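Local coordinates for protein putative thiol-disulfide oxidoreductase (Bacteroides vulgatus, PDB 4GRF) that is a putative thiol-disulfide oxidoreductase, seen here as its thioredoxin domain, probably working in redox and antioxidant chemistry, at residues A[71-74]-A[75-78]; A[39-42]-A[43-46]; A[23-26]-A[27-30]; A[54-57]-A[58-61]; A[129-132]-A[133-137]. All blocks are in the same frame, centred on the assembly; numbering follows the deposited sequence.

Contact 1: A[71-74]-A[75-78]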
loop_
_atom_site.group_PDB
_atom_site.type_symbol
_atom_site.label_atom_id
_atom_site.label_comp_id
_atom_site.label_asym_id
_atom_site.label_seq_id
_atom_site.Cartn_x
_atom_site.Cartn_y
_atom_site.Cartn_z
ATOM N N ASP A 71 -11.338 -5.151 2.051
ATOM C CA ASP A 71 -12.737 -4.912 2.415
ATOM C C ASP A 71 -13.701 -5.881 1.719
ATOM O O ASP A 71 -13.634 -6.078 0.504
ATOM C CB ASP A 71 -13.128 -3.480 2.056
ATOM C CG ASP A 71 -12.859 -2.513 3.184
ATOM O OD1 ASP A 71 -13.537 -2.637 4.219
ATOM O OD2 ASP A 71 -11.993 -1.640 3.016
ATOM N N ARG A 72 -14.612 -6.475 2.503
ATOM C CA ARG A 72 -15.624 -7.364 1.953
ATOM C C ARG A 72 -16.665 -6.561 1.177
ATOM O O ARG A 72 -17.237 -7.048 0.202
ATOM C CB ARG A 72 -16.308 -8.168 3.069
ATOM C CG ARG A 72 -15.377 -9.113 3.825
ATOM C CD ARG A 72 -16.073 -10.417 4.211
ATOM N NE ARG A 72 -17.531 -10.334 4.117
ATOM C CZ ARG A 72 -18.261 -10.969 3.202
ATOM N NH1 ARG A 72 -17.675 -11.748 2.300
ATOM N NH2 ARG A 72 -19.581 -10.832 3.187
ATOM N N ARG A 73 -16.869 -5.324 1.576
ATOM C CA ARG A 73 -17.812 -4.491 0.878
ATOM C C ARG A 73 -17.194 -3.284 0.207
ATOM O O ARG A 73 -16.583 -2.464 0.830
ATOM C CB ARG A 73 -18.901 -4.037 1.823
ATOM C CG ARG A 73 -19.608 -5.187 2.483
ATOM C CD ARG A 73 -20.947 -4.763 3.021
ATOM N NE ARG A 73 -20.816 -3.864 4.152
ATOM C CZ ARG A 73 -21.498 -2.736 4.286
ATOM N NH1 ARG A 73 -22.377 -2.374 3.358
ATOM N NH2 ARG A 73 -21.315 -1.972 5.353
ATOM N N GLU A 74 -17.437 -3.181 -1.078
ATOM C CA GLU A 74 -16.938 -2.091 -1.873
ATOM C C GLU A 74 -17.390 -0.741 -1.322
ATOM O O GLU A 74 -16.623 0.227 -1.307
ATOM C CB GLU A 74 -17.406 -2.275 -3.315
ATOM C CG GLU A 74 -16.836 -1.294 -4.308
ATOM C CD GLU A 74 -17.258 -1.639 -5.722
ATOM O OE1 GLU A 74 -17.836 -0.766 -6.402
ATOM O OE2 GLU A 74 -17.027 -2.795 -6.139
ATOM N N GLU A 75 -18.620 -0.668 -0.819
ATOM C CA GLU A 75 -19.145 0.582 -0.284
ATOM C C GLU A 75 -18.320 1.076 0.902
ATOM O O GLU A 75 -18.059 2.262 1.021
ATOM C CB GLU A 75 -20.614 0.416 0.131
ATOM C CG GLU A 75 -20.909 -0.847 0.924
ATOM C CD GLU A 75 -22.400 -1.112 1.069
ATOM O OE1 GLU A 75 -22.910 -2.038 0.398
ATOM O OE2 GLU A 75 -23.061 -0.391 1.848
ATOM N N ASP A 76 -17.921 0.150 1.780
ATOM C CA ASP A 76 -17.131 0.494 2.968
ATOM C C ASP A 76 -15.763 1.054 2.571
ATOM O O ASP A 76 -15.275 2.029 3.161
ATOM C CB ASP A 76 -16.905 -0.721 3.880
ATOM C CG ASP A 76 -18.169 -1.233 4.541
ATOM O OD1 ASP A 76 -19.161 -0.487 4.641
ATOM O OD2 ASP A 76 -18.140 -2.403 4.983
ATOM N N TRP A 77 -15.154 0.413 1.579
ATOM C CA TRP A 77 -13.871 0.834 1.019
ATOM C C TRP A 77 -13.940 2.254 0.451
ATOM O O TRP A 77 -13.122 3.118 0.788
ATOM C CB TRP A 77 -13.481 -0.172 -0.055
ATOM C CG TRP A 77 -12.282 0.129 -0.855
ATOM C CD1 TRP A 77 -10.999 0.276 -0.388
ATOM C CD2 TRP A 77 -12.210 0.281 -2.287
ATOM N NE1 TRP A 77 -10.149 0.520 -1.434
ATOM C CE2 TRP A 77 -10.858 0.521 -2.609
ATOM C CE3 TRP A 77 -13.150 0.227 -3.324
ATOM C CZ2 TRP A 77 -10.428 0.728 -3.921
ATOM C CZ3 TRP A 77 -12.713 0.424 -4.638
ATOM C CH2 TRP A 77 -11.363 0.680 -4.917
ATOM N N LYS A 78 -14.934 2.518 -0.391
ATOM C CA LYS A 78 -15.074 3.834 -0.999
ATOM C C LYS A 78 -15.387 4.922 0.028
ATOM O O LYS A 78 -14.834 6.041 -0.031
ATOM C CB LYS A 78 -16.132 3.777 -2.121
ATOM C CG LYS A 78 -15.618 3.011 -3.331
ATOM C CD LYS A 78 -16.568 2.984 -4.517
ATOM C CE LYS A 78 -17.878 2.292 -4.184
ATOM N NZ LYS A 78 -18.694 2.079 -5.411
HETATM O O HOH W 1 -16.002 -4.081 4.173
#
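Trp77 N bonds to Arg73 O at 3.3 Å and Lys78 N to Glu74 O at 3.0 Å, both nearly straight, so the first turn of helix 74-84 closes directly behind its N-cap residue, Arg73. In this thioredoxin-fold domain the turn follows strand 63-69 after a short loop. As modelled, with the Arg73 side chain poorly ordered, both oxygens of Asp76 lie near its guanidinium. OD1 is the closer, over one face and 2.7 Å from Arg73 NH2, with the carboxylate and guanidinium planes 89° apart; no N-H points at it, and the salt bridge rests on charge alone. OD2 also takes a hydrogen bond of 2.8 Å from a water that donates to Asp71 OD1 and accepts from Arg73 N. That water sits between two acidic groups and would be expected to ease their repulsion. A leucine at Asp76 would probably leave the water without one acceptor and the guanidinium without the negative charge over its face. The modelled approach of Glu75 to Arg73 NH1 is too close to be relied on and counts as a doubtful charge pairing. Inward, Asp71 OD2 is held by Ser69 OG and Ala39 N and passes 3.7 Å from Trp77 CB. On the exposed flank the Lys78 chain bends at chi3 (-62°), bringing Lys78 NZ to 3.1 Å from Glu74 OE1, on the side of its anti lone pair.

Contact 2: A[39-42]-A[43-46]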
loop_
_atom_site.group_PDB
_atom_site.type_symbol
_atom_site.label_atom_id
_atom_site.label_comp_id
_atom_site.label_asym_id
_atom_site.label_seq_id
_atom_site.Cartn_x
_atom_site.Cartn_y
_atom_site.Cartn_z
ATOM N N ALA A 39 -11.309 -0.750 5.735
ATOM C CA ALA A 39 -12.006 0.370 6.350
ATOM C C ALA A 39 -12.138 0.245 7.874
ATOM O O ALA A 39 -12.063 1.259 8.585
ATOM C CB ALA A 39 -13.381 0.516 5.708
ATOM N N GLY A 40 -12.318 -0.979 8.367
ATOM C CA GLY A 40 -12.512 -1.215 9.803
ATOM C C GLY A 40 -11.234 -1.320 10.622
ATOM O O GLY A 40 -11.256 -1.734 11.790
ATOM N N CYS A 41 -10.114 -0.948 10.015
ATOM C CA CYS A 41 -8.833 -0.950 10.713
ATOM C C CYS A 41 -8.485 0.477 11.131
ATOM O O CYS A 41 -8.003 1.290 10.313
ATOM C CB CYS A 41 -7.765 -1.521 9.780
ATOM S SG CYS A 41 -6.088 -1.379 10.407
ATOM N N SER A 42 -8.732 0.804 12.400
ATOM C CA SER A 42 -8.571 2.174 12.900
ATOM C C SER A 42 -7.153 2.694 12.716
ATOM O O SER A 42 -6.925 3.788 12.228
ATOM C CB SER A 42 -8.904 2.235 14.388
ATOM O OG SER A 42 -10.293 2.323 14.589
ATOM N N TRP A 43 -6.195 1.892 13.132
ATOM C CA TRP A 43 -4.817 2.301 13.060
ATOM C C TRP A 43 -4.383 2.522 11.614
ATOM O O TRP A 43 -3.584 3.413 11.333
ATOM C CB TRP A 43 -3.923 1.242 13.698
ATOM C CG TRP A 43 -2.880 1.911 14.348
ATOM C CD1 TRP A 43 -1.623 2.156 13.873
ATOM C CD2 TRP A 43 -2.997 2.602 15.585
ATOM N NE1 TRP A 43 -0.928 2.919 14.785
ATOM C CE2 TRP A 43 -1.754 3.208 15.843
ATOM C CE3 TRP A 43 -4.028 2.740 16.520
ATOM C CZ2 TRP A 43 -1.513 3.943 17.000
ATOM C CZ3 TRP A 43 -3.789 3.469 17.661
ATOM C CH2 TRP A 43 -2.541 4.065 17.893
ATOM N N CYS A 44 -4.901 1.712 10.703
ATOM C CA CYS A 44 -4.637 1.923 9.258
ATOM C C CYS A 44 -5.078 3.328 8.833
ATOM O O CYS A 44 -4.347 4.060 8.159
ATOM C CB CYS A 44 -5.393 0.880 8.403
ATOM S SG CYS A 44 -5.005 -0.874 8.711
ATOM N N ARG A 45 -6.272 3.717 9.256
ATOM C CA ARG A 45 -6.850 4.974 8.849
ATOM C C ARG A 45 -6.032 6.105 9.458
ATOM O O ARG A 45 -5.839 7.157 8.837
ATOM C CB ARG A 45 -8.294 5.087 9.345
ATOM C CG ARG A 45 -9.157 3.851 9.109
ATOM C CD ARG A 45 -9.710 3.753 7.690
ATOM N NE ARG A 45 -10.462 4.953 7.306
ATOM C CZ ARG A 45 -11.779 5.116 7.440
ATOM N NH1 ARG A 45 -12.546 4.158 7.908
ATOM N NH2 ARG A 45 -12.331 6.255 7.089
ATOM N N LYS A 46 -5.567 5.901 10.690
ATOM C CA LYS A 46 -4.794 6.937 11.380
ATOM C C LYS A 46 -3.429 7.195 10.760
ATOM O O LYS A 46 -2.789 8.198 11.066
ATOM C CB LYS A 46 -4.631 6.613 12.861
ATOM C CG LYS A 46 -5.915 6.778 13.655
ATOM C CD LYS A 46 -5.768 6.277 15.082
ATOM C CE LYS A 46 -4.964 7.267 15.908
ATOM N NZ LYS A 46 -5.041 6.987 17.368
#
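Ser42 O receives Lys46 N at 2.9 Å, and one residue earlier Cys41 O receives Arg45 N at 3.2 Å; these two bonds define the short helix 42-46, with Cys41 as its N-cap. On this scaffold lies a CxxC disulfide at a helix start, consistent with a thioredoxin-type redox site. Cys41 SG stands anti to its own backbone nitrogen (chi1 172°), while Cys44 SG lies beside its own (chi1 -59°), and the two sulfurs join in a disulfide of 2.1 Å with a chi3 of 75°. Arg45 folds back along the loop: CG lies 3.1 Å from Cys41 O, and bends at chi2 and chi3 then carry the guanidinium back to Ala39. There NH1 gives a hydrogen bond of 3.0 Å to Ala39 O, which lies at the guanidinium edge and close to its plane. The other nitrogens of the group pair with Glu83 and Asp84 of helix 74-84, so three partners fix its rotation. Phe110 touches both cysteines, and Pro111 touches Cys44 and Trp43. The bonded sulfurs show the site in its oxidised state, consistent with a redox-active disulfide that is reduced and re-formed in the reaction, as in thioredoxins.

Contact 3: A[23-26]-A[27-30]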
loop_
_atom_site.group_PDB
_atom_site.type_symbol
_atom_site.label_atom_id
_atom_site.label_comp_id
_atom_site.label_asym_id
_atom_site.label_seq_id
_atom_site.Cartn_x
_atom_site.Cartn_y
_atom_site.Cartn_z
ATOM N N SER A 23 -1.898 -3.463 -10.976
ATOM C CA SER A 23 -1.033 -4.411 -10.287
ATOM C C SER A 23 0.201 -3.726 -9.709
ATOM O O SER A 23 0.611 -2.694 -10.184
ATOM C CB SER A 23 -0.520 -5.451 -11.272
ATOM O OG SER A 23 0.391 -4.844 -12.160
ATOM N N LEU A 24 0.800 -4.349 -8.715
ATOM C CA LEU A 24 2.037 -3.841 -8.136
ATOM C C LEU A 24 3.110 -3.705 -9.224
ATOM O O LEU A 24 3.872 -2.741 -9.241
ATOM C CB LEU A 24 2.510 -4.761 -7.018
ATOM C CG LEU A 24 3.846 -4.366 -6.373
ATOM C CD1 LEU A 24 3.834 -2.945 -5.819
ATOM C CD2 LEU A 24 4.204 -5.391 -5.307
ATOM N N ASN A 25 3.145 -4.662 -10.145
ATOM C CA ASN A 25 4.131 -4.656 -11.251
ATOM C C ASN A 25 4.028 -3.406 -12.132
ATOM O O ASN A 25 5.005 -2.992 -12.762
ATOM C CB ASN A 25 3.949 -5.927 -12.088
ATOM C CG ASN A 25 4.960 -6.042 -13.222
ATOM O OD1 ASN A 25 6.172 -6.103 -12.981
ATOM N ND2 ASN A 25 4.466 -6.071 -14.465
ATOM N N ASP A 26 2.846 -2.777 -12.161
ATOM C CA ASP A 26 2.642 -1.589 -12.954
ATOM C C ASP A 26 3.549 -0.452 -12.511
ATOM O O ASP A 26 3.775 0.497 -13.268
ATOM C CB ASP A 26 1.176 -1.130 -12.894
ATOM C CG ASP A 26 0.242 -2.026 -13.682
ATOM O OD1 ASP A 26 0.692 -2.731 -14.626
ATOM O OD2 ASP A 26 -0.968 -2.007 -13.375
ATOM N N PHE A 27 4.079 -0.555 -11.300
ATOM C CA PHE A 27 4.879 0.519 -10.729
ATOM C C PHE A 27 6.370 0.223 -10.676
ATOM O O PHE A 27 7.134 0.931 -9.994
ATOM C CB PHE A 27 4.355 0.844 -9.340
ATOM C CG PHE A 27 2.904 1.215 -9.350
ATOM C CD1 PHE A 27 2.502 2.446 -9.834
ATOM C CD2 PHE A 27 1.943 0.313 -8.918
ATOM C CE1 PHE A 27 1.156 2.782 -9.872
ATOM C CE2 PHE A 27 0.597 0.648 -8.946
ATOM C CZ PHE A 27 0.207 1.875 -9.431
ATOM N N LYS A 28 6.786 -0.810 -11.394
ATOM C CA LYS A 28 8.196 -1.044 -11.587
ATOM C C LYS A 28 8.847 0.237 -12.096
ATOM O O LYS A 28 8.278 0.973 -12.922
ATOM C CB LYS A 28 8.426 -2.197 -12.571
ATOM C CG LYS A 28 8.159 -3.577 -11.987
ATOM C CD LYS A 28 9.406 -4.160 -11.353
ATOM C CE LYS A 28 9.173 -5.468 -10.615
ATOM N NZ LYS A 28 8.175 -6.392 -11.200
ATOM N N GLY A 29 10.036 0.516 -11.579
ATOM C CA GLY A 29 10.708 1.764 -11.868
ATOM C C GLY A 29 10.570 2.797 -10.766
ATOM O O GLY A 29 11.341 3.752 -10.710
ATOM N N LYS A 30 9.582 2.613 -9.892
ATOM C CA LYS A 30 9.370 3.507 -8.764
ATOM C C LYS A 30 9.512 2.782 -7.436
ATOM O O LYS A 30 9.349 1.576 -7.365
ATOM C CB LYS A 30 7.969 4.111 -8.811
ATOM C CG LYS A 30 7.762 5.037 -9.981
ATOM C CD LYS A 30 6.380 5.646 -9.951
ATOM C CE LYS A 30 6.178 6.542 -11.158
ATOM N NZ LYS A 30 4.939 7.339 -10.980
#
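The loop leading from the small hairpin strand 21-23 into the central strand 31-37 of the thioredoxin-fold sheet turns twice here, first through a 3-10 segment in which Leu24 O accepts Phe27 N at 3.0 Å, then through a type II beta turn from Phe27 to Lys30. In that second turn Gly29 has a phi of 100°, where a side chain would press on the preceding carbonyl oxygen. Just before the 3-10 segment Ser23 N bonds to Asp26 OD2, meeting it from above the carboxylate plane, and a weak bond returns from Asp26 N to Ser23 OG. The Phe27 ring has Leu24 O near its plane at the edge and Asp26 CB over one face, 4.3 Å above the plane and shifted toward the rim, while CD2 comes 3.5 Å from Ser23 O. Beyond the loop it meets Tyr66 with planes about 55° apart and touches Val32 and Thr64, so it seats the loop on neighbouring strands 31-37 and 63-69. Lys28 bonds to Asn25 through both backbone and side chain. Its N bonds to Asn25 O at 3.1 Å, and its side chain, bent at chi2 and chi4, folds back over the turn. With CG anti to the backbone nitrogen and chi2 at 61°, Asn25 points OD1 at the lysine, and Lys28 NZ arrives in the carbonyl plane at 2.7 Å.

Contact 4: A[54-57]-A[58-61]. With SO4 (sulfate ion), chain E.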
loop_
_atom_site.group_PDB
_atom_site.type_symbol
_atom_site.label_atom_id
_atom_site.label_comp_id
_atom_site.label_asym_id
_atom_site.label_seq_id
_atom_site.Cartn_x
_atom_site.Cartn_y
_atom_site.Cartn_z
ATOM N N THR A 54 3.953 12.062 3.017
ATOM C CA THR A 54 5.029 11.324 2.302
ATOM C C THR A 54 4.784 11.316 0.802
ATOM O O THR A 54 5.708 11.554 0.000
ATOM C CB THR A 54 5.115 9.891 2.854
ATOM O OG1 THR A 54 5.359 9.920 4.264
ATOM C CG2 THR A 54 6.220 9.103 2.158
ATOM N N TYR A 55 3.539 11.077 0.401
ATOM C CA TYR A 55 3.163 11.018 -0.994
ATOM C C TYR A 55 3.429 12.373 -1.640
ATOM O O TYR A 55 4.010 12.466 -2.726
ATOM C CB TYR A 55 1.684 10.639 -1.139
ATOM C CG TYR A 55 1.193 10.485 -2.563
ATOM C CD1 TYR A 55 1.723 9.519 -3.419
ATOM C CD2 TYR A 55 0.176 11.287 -3.049
ATOM C CE1 TYR A 55 1.259 9.370 -4.714
ATOM C CE2 TYR A 55 -0.285 11.154 -4.346
ATOM C CZ TYR A 55 0.256 10.197 -5.177
ATOM O OH TYR A 55 -0.214 10.064 -6.461
ATOM N N ASN A 56 3.029 13.426 -0.966
ATOM C CA ASN A 56 3.230 14.751 -1.490
ATOM C C ASN A 56 4.704 15.128 -1.640
ATOM O O ASN A 56 5.063 15.757 -2.570
ATOM C CB ASN A 56 2.467 15.789 -0.659
ATOM C CG ASN A 56 0.996 15.850 -1.014
ATOM O OD1 ASN A 56 0.609 15.534 -2.106
ATOM N ND2 ASN A 56 0.181 16.250 -0.074
ATOM N N ALA A 57 5.527 14.754 -0.689
ATOM C CA ALA A 57 6.943 15.112 -0.675
ATOM C C ALA A 57 7.731 14.431 -1.789
ATOM O O ALA A 57 8.645 15.024 -2.340
ATOM C CB ALA A 57 7.547 14.772 0.661
ATOM N N PHE A 58 7.372 13.187 -2.107
ATOM C CA PHE A 58 8.165 12.331 -3.018
ATOM C C PHE A 58 7.523 11.861 -4.343
ATOM O O PHE A 58 8.200 11.235 -5.193
ATOM C CB PHE A 58 8.644 11.122 -2.206
ATOM C CG PHE A 58 9.459 11.506 -1.025
ATOM C CD1 PHE A 58 10.701 12.102 -1.199
ATOM C CD2 PHE A 58 8.959 11.399 0.253
ATOM C CE1 PHE A 58 11.447 12.509 -0.117
ATOM C CE2 PHE A 58 9.711 11.807 1.343
ATOM C CZ PHE A 58 10.953 12.364 1.155
ATOM N N LYS A 59 6.239 12.147 -4.540
ATOM C CA LYS A 59 5.503 11.697 -5.723
ATOM C C LYS A 59 6.115 12.153 -7.054
ATOM O O LYS A 59 5.841 11.569 -8.083
ATOM C CB LYS A 59 4.035 12.153 -5.687
ATOM C CG LYS A 59 3.850 13.658 -5.623
ATOM C CD LYS A 59 2.400 14.087 -5.394
ATOM C CE LYS A 59 2.314 15.607 -5.277
ATOM N NZ LYS A 59 0.985 16.110 -4.822
ATOM N N ASP A 60 6.916 13.207 -7.040
ATOM C CA ASP A 60 7.506 13.681 -8.285
ATOM C C ASP A 60 8.894 13.078 -8.512
ATOM O O ASP A 60 9.522 13.344 -9.536
ATOM C CB ASP A 60 7.580 15.212 -8.300
ATOM C CG ASP A 60 6.201 15.869 -8.228
ATOM O OD1 ASP A 60 5.258 15.346 -8.855
ATOM O OD2 ASP A 60 6.067 16.910 -7.547
ATOM N N LYS A 61 9.359 12.253 -7.576
ATOM C CA LYS A 61 10.740 11.771 -7.607
ATOM C C LYS A 61 10.925 10.262 -7.768
ATOM O O LYS A 61 11.984 9.737 -7.428
ATOM C CB LYS A 61 11.464 12.217 -6.347
ATOM C CG LYS A 61 11.345 13.695 -6.038
ATOM C CD LYS A 61 11.993 13.990 -4.699
ATOM C CE LYS A 61 12.115 15.482 -4.440
ATOM N NZ LYS A 61 13.140 15.744 -3.397
HETATM S S SO4 E . 0.963 8.118 -9.376
HETATM O O1 SO4 E . 1.908 8.792 -10.296
HETATM O O2 SO4 E . 1.443 8.300 -7.979
HETATM O O3 SO4 E . -0.389 8.712 -9.516
HETATM O O4 SO4 E . 0.887 6.679 -9.740
HETATM O O HOH W 2 7.875 15.002 -5.209
#
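Tyr55 is touched by two very different partners: Lys59 sets its CB over one ring face, and a sulfate ion, probably from the crystallisation liquor, meets the ring edge. Lys59 CB stands 4.2 Å from the Tyr55 ring centroid, 16° off the normal, a CH-pi contact, and the two side chains cross at about a right angle. Tyr55 OH donates to sulfate O2 at 2.9 Å; Thr64 and Asn89 also bind the ion. The lysine reaches this place from the crowded chi1 position (59°), with CG between backbone N and carbonyl carbon, and then runs extended alongside Asn56, where NZ bonds to OD1 at 2.8 Å. A second CH-pi contact joins Ala57 CB to the Phe58 ring, 3.9 Å from its centroid and over one face. The helix closes with Phe58 N on Thr54 O and Lys59 N on Tyr55 O, and a type I turn from Phe58 to Lys61 follows, with a water bridging Ala57 O to Asp60 N. In the fold this is the C-terminal end of helix 48-58: Thr54, Ala57 and Phe58 pack on helix 129-140, Thr54 and Phe58 also touch Phe63, and Tyr55 lies on Thr64 and Ile65 of strand 63-69.

Contact 5: A[129-132]-A[133-137]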
loop_
_atom_site.group_PDB
_atom_site.type_symbol
_atom_site.label_atom_id
_atom_site.label_comp_id
_atom_site.label_asym_id
_atom_site.label_seq_id
_atom_site.Cartn_x
_atom_site.Cartn_y
_atom_site.Cartn_z
ATOM N N GLY A 129 3.924 6.182 11.155
ATOM C CA GLY A 129 4.174 7.547 11.610
ATOM C C GLY A 129 5.320 8.224 10.902
ATOM O O GLY A 129 5.487 8.085 9.694
ATOM N N ASP A 130 6.117 8.959 11.669
ATOM C CA ASP A 130 7.189 9.761 11.099
ATOM C C ASP A 130 8.248 8.865 10.479
ATOM O O ASP A 130 9.009 9.299 9.610
ATOM C CB ASP A 130 7.828 10.656 12.166
ATOM C CG ASP A 130 6.876 11.730 12.678
ATOM O OD1 ASP A 130 6.187 12.370 11.850
ATOM O OD2 ASP A 130 6.825 11.931 13.908
ATOM N N ASP A 131 8.298 7.617 10.933
ATOM C CA ASP A 131 9.317 6.699 10.470
ATOM C C ASP A 131 9.040 6.323 9.029
ATOM O O ASP A 131 9.939 6.018 8.248
ATOM C CB ASP A 131 9.347 5.449 11.339
ATOM C CG ASP A 131 10.552 4.599 11.064
ATOM O OD1 ASP A 131 11.662 5.172 11.037
ATOM O OD2 ASP A 131 10.393 3.377 10.857
ATOM N N LEU A 132 7.771 6.370 8.676
ATOM C CA LEU A 132 7.347 6.137 7.318
ATOM C C LEU A 132 7.937 7.195 6.351
ATOM O O LEU A 132 8.627 6.870 5.360
ATOM C CB LEU A 132 5.833 6.123 7.360
ATOM C CG LEU A 132 5.064 5.605 6.192
ATOM C CD1 LEU A 132 3.733 5.088 6.695
ATOM C CD2 LEU A 132 4.927 6.771 5.230
ATOM N N TYR A 133 7.705 8.469 6.649
ATOM C CA TYR A 133 8.299 9.559 5.891
ATOM C C TYR A 133 9.830 9.449 5.853
ATOM O O TYR A 133 10.455 9.531 4.787
ATOM C CB TYR A 133 7.901 10.893 6.534
ATOM C CG TYR A 133 8.369 12.088 5.760
ATOM C CD1 TYR A 133 9.674 12.564 5.913
ATOM C CD2 TYR A 133 7.530 12.742 4.876
ATOM C CE1 TYR A 133 10.119 13.650 5.204
ATOM C CE2 TYR A 133 7.966 13.840 4.162
ATOM C CZ TYR A 133 9.254 14.288 4.333
ATOM O OH TYR A 133 9.683 15.374 3.631
ATOM N N ASN A 134 10.443 9.293 7.016
ATOM C CA ASN A 134 11.909 9.274 7.083
ATOM C C ASN A 134 12.505 8.108 6.306
ATOM O O ASN A 134 13.537 8.267 5.656
ATOM C CB ASN A 134 12.396 9.273 8.531
ATOM C CG ASN A 134 11.904 10.485 9.299
ATOM O OD1 ASN A 134 11.553 11.515 8.708
ATOM N ND2 ASN A 134 11.845 10.360 10.609
ATOM N N THR A 135 11.829 6.958 6.319
ATOM C CA THR A 135 12.315 5.795 5.588
ATOM C C THR A 135 12.213 6.008 4.088
ATOM O O THR A 135 13.157 5.720 3.334
ATOM C CB THR A 135 11.571 4.504 6.005
ATOM O OG1 THR A 135 11.819 4.257 7.390
ATOM C CG2 THR A 135 12.062 3.308 5.183
ATOM N N VAL A 136 11.095 6.564 3.627
ATOM C CA VAL A 136 10.965 6.826 2.214
ATOM C C VAL A 136 12.001 7.854 1.779
ATOM O O VAL A 136 12.612 7.717 0.728
ATOM C CB VAL A 136 9.539 7.291 1.839
ATOM C CG1 VAL A 136 9.487 7.786 0.408
ATOM C CG2 VAL A 136 8.552 6.145 2.060
ATOM N N GLU A 137 12.200 8.888 2.583
ATOM C CA GLU A 137 13.178 9.927 2.250
ATOM C C GLU A 137 14.566 9.316 2.029
ATOM O O GLU A 137 15.260 9.629 1.046
ATOM C CB GLU A 137 13.240 10.939 3.386
ATOM C CG GLU A 137 14.155 12.118 3.121
ATOM C CD GLU A 137 14.119 13.113 4.265
ATOM O OE1 GLU A 137 13.855 12.691 5.409
ATOM O OE2 GLU A 137 14.345 14.305 4.020
HETATM O O HOH W 3 12.653 1.993 8.710
#
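Thr135 meets Asp131 O with two groups at once: OG1 donates to it at 2.7 Å and the backbone N at 2.9 Å, from opposite faces of the carbonyl plane. The hydroxyl gets there because OG1 lies anti to the carbonyl carbon of Thr135 (chi1 -62°), which turns it back along helix 129-140 to the oxygen one turn earlier. A water next to this pair donates to Thr135 OG1 at 2.8 Å and more weakly to Asp131 OD2, adding a bridge from the threonine to the aspartate side chain. Replacing Thr135 by alanine removes the hydroxyl and is likely to leave Asp131 O with the backbone donor alone and the water without its firmer acceptor. On either side of this bond in the ladder, Asn134 N bonds to Asp130 O at 3.0 Å and Val136 N to Leu132 O at 3.0 Å, both close to straight. Val136 CG2 rests 3.4 Å from Leu132 O. At the N-terminal side of the segment Gly129 has a positive phi (53°), favourable to glycine, and its N bonds to Glu47 OE1. Leu132 and Val136 both touch Leu33 of strand 31-37, Tyr133 lies on Thr54, and its ring meets that of Phe58 with planes about 50° apart. While Leu132, Tyr133 and Val136 thus pack on strand 31-37 and helix 48-58, the threonine hydroxyl is donor to Asp131 O and acceptor from the water, a pairing that fixes its rotation against the helix backbone.

How the contacts relate
From the N terminus the order is contact 3, contact 2, contact 4, contact 1 and contact 5, strictly in series, so none nests within or crosses another. Contact 3 closes the loop leading into strand 31-37, contact 2 the loop after that strand, contact 4 the end of helix 48-58, and contact 1 the start of helix 74-84; contact 5 closes a turn within helix 129-140. Two pairs touch. Contacts 1 and 2 meet beside the loop after strand 31-37, where Asp76 O packs on Ala39 CB, and contacts 4 and 5 join helices 48-58 and 129-140. Contacts 2 and 3 lie on opposite sides of the chain's centre, their centres about 25 Å apart.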